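Local coordinates for 16.4 kDa salivary peptide (Culex quinquefasciatus, PDB 7KC8), which is a mosquito salivary protein of unknown function whose beta-trefoil fold, of the ricin type, suggests that it may bind sugars, at residues 72-77 with 115-120. Numbering follows the deposited sequence.
Sequences RAVKTL and VVTKKM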
loop_
_atom_site.group_PDB
_atom_site.type_symbol
_atom_site.label_atom_id
_atom_site.label_comp_id
_atom_site.label_asym_id
_atom_site.label_seq_id
_atom_site.Cartn_x
_atom_site.Cartn_y
_atom_site.Cartn_z
ATOM N N ARG A 72 -0.823 -12.991 0.199
ATOM C CA ARG A 72 -0.555 -12.500 -1.150
ATOM C C ARG A 72 0.389 -11.305 -1.072
ATOM O O ARG A 72 0.009 -10.238 -0.578
ATOM C CB ARG A 72 -1.855 -12.118 -1.855
ATOM C CG ARG A 72 -1.635 -11.615 -3.282
ATOM C CD ARG A 72 -2.919 -11.161 -3.928
ATOM N NE ARG A 72 -3.936 -12.200 -3.901
ATOM C CZ ARG A 72 -4.074 -13.134 -4.838
ATOM N NH1 ARG A 72 -3.268 -13.164 -5.891
ATOM N NH2 ARG A 72 -5.033 -14.039 -4.723
ATOM N N ALA A 73 1.610 -11.478 -1.576
ATOM C CA ALA A 73 2.640 -10.462 -1.405
ATOM C C ALA A 73 2.281 -9.195 -2.167
ATOM O O ALA A 73 1.759 -9.247 -3.281
ATOM C CB ALA A 73 3.999 -10.985 -1.870
ATOM N N VAL A 74 2.550 -8.058 -1.537
ATOM C CA VAL A 74 2.339 -6.724 -2.088
ATOM C C VAL A 74 3.713 -6.071 -2.245
ATOM O O VAL A 74 4.535 -6.117 -1.320
ATOM C CB VAL A 74 1.428 -5.892 -1.155
ATOM C CG1 VAL A 74 1.370 -4.410 -1.548
ATOM C CG2 VAL A 74 0.030 -6.506 -1.075
ATOM N N LYS A 75 3.968 -5.483 -3.414
ATOM C CA LYS A 75 5.212 -4.763 -3.657
ATOM C C LYS A 75 4.941 -3.659 -4.678
ATOM O O LYS A 75 3.792 -3.429 -5.069
ATOM C CB LYS A 75 6.328 -5.735 -4.076
ATOM C CG LYS A 75 6.003 -6.709 -5.185
ATOM N N THR A 76 5.999 -2.940 -5.090
ATOM C CA THR A 76 5.878 -1.913 -6.121
ATOM C C THR A 76 6.553 -2.361 -7.409
ATOM O O THR A 76 7.602 -3.012 -7.387
ATOM C CB THR A 76 6.477 -0.573 -5.692
ATOM O OG1 THR A 76 7.902 -0.671 -5.674
ATOM C CG2 THR A 76 5.978 -0.165 -4.314
ATOM N N LEU A 77 5.961 -1.961 -8.533
ATOM C CA LEU A 77 6.336 -2.467 -9.849
ATOM C C LEU A 77 7.355 -1.529 -10.485
ATOM O O LEU A 77 7.016 -0.419 -10.904
ATOM C CB LEU A 77 5.102 -2.621 -10.732
ATOM C CG LEU A 77 5.427 -3.388 -12.011
ATOM C CD1 LEU A 77 6.106 -4.703 -11.632
ATOM C CD2 LEU A 77 4.189 -3.660 -12.827
ATOM N N VAL A 115 3.871 -7.509 4.202
ATOM C CA VAL A 115 2.870 -6.627 3.606
ATOM C C VAL A 115 2.142 -7.445 2.553
ATOM O O VAL A 115 2.710 -7.791 1.518
ATOM C CB VAL A 115 3.494 -5.357 3.007
ATOM C CG1 VAL A 115 2.407 -4.421 2.443
ATOM C CG2 VAL A 115 4.296 -4.615 4.061
ATOM N N VAL A 116 0.882 -7.767 2.828
ATOM C CA VAL A 116 0.132 -8.753 2.075
ATOM C C VAL A 116 -1.322 -8.310 2.011
ATOM O O VAL A 116 -1.781 -7.475 2.792
ATOM C CB VAL A 116 0.208 -10.166 2.713
ATOM C CG1 VAL A 116 1.648 -10.653 2.860
ATOM C CG2 VAL A 116 -0.495 -10.177 4.079
ATOM N N THR A 117 -2.047 -8.961 1.125
ATOM C CA THR A 117 -3.506 -8.830 1.085
ATOM C C THR A 117 -4.068 -10.151 1.618
ATOM O O THR A 117 -3.409 -11.170 1.501
ATOM C CB THR A 117 -4.010 -8.288 -0.251
ATOM O OG1 THR A 117 -3.747 -9.243 -1.266
ATOM C CG2 THR A 117 -3.380 -6.960 -0.600
ATOM N N LYS A 118 -5.248 -10.108 2.199
ATOM C CA LYS A 118 -5.881 -11.317 2.758
ATOM C C LYS A 118 -7.388 -11.212 2.576
ATOM O O LYS A 118 -7.938 -10.170 2.885
ATOM C CB LYS A 118 -5.625 -11.415 4.262
ATOM C CG LYS A 118 -4.211 -11.750 4.675
ATOM N N LYS A 119 -8.011 -12.288 2.118
ATOM C CA LYS A 119 -9.487 -12.286 1.988
ATOM C C LYS A 119 -10.099 -12.344 3.385
ATOM O O LYS A 119 -9.697 -13.196 4.149
ATOM C CB LYS A 119 -10.016 -13.466 1.175
ATOM C CG LYS A 119 -11.345 -13.196 0.501
ATOM N N MET A 120 -10.975 -11.389 3.679
ATOM C CA MET A 120 -11.683 -11.291 4.941
ATOM C C MET A 120 -13.148 -11.000 4.643
ATOM O O MET A 120 -13.483 -10.402 3.618
ATOM C CB MET A 120 -11.088 -10.196 5.837
ATOM C CG MET A 120 -9.580 -10.251 5.987
ATOM S SD MET A 120 -8.938 -9.050 7.175
ATOM C CE MET A 120 -9.628 -9.715 8.687
#
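Arg72 and Thr117 form an antiparallel hydrogen-bonded pair and Ala73 and Val116 the adjoining non-hydrogen-bonded pair; the N-to-C directions of strands 72-77 and 115-118 lie 131° apart, well short of antiparallel, and pairing takes in the first three residues of the former and most of the short latter. Thr117 N donates to Arg72 O at 3.0 Å, in the carbonyl plane on a lone pair; the return bond from Arg72 N to Thr117 O is weak. A single further bond runs from Val74 N to Val115 O at 3.1 Å, the donor tilted 23° from that carbonyl plane. Arg72 O also takes a CH...O contact from Val116 CA. Val74 sets one methyl against each of two side chains: CG1, anti to the backbone N (chi1 170°), meets Val115 CG1 at 4.1 Å, while CG2, beside that N, presses on Thr117 CG2 at a tight 3.5 Å; Leu107 of strand 105-109 touches both Val74 and Thr117. Arg72 runs past Thr117, its CD 3.4 Å from OG1, which lies at the guanidinium edge. Glu105 OE2 is hydrogen-bonded to Thr117 OG1 and forms a salt bridge with Arg72 NE; the backbone O of Glu64 is hydrogen-bonded to Arg72 NH1. Beside the valine packing within this beta-trefoil, one carboxylate thus ties both strands to strand 105-109, probably offsetting the charge of the buried arginine.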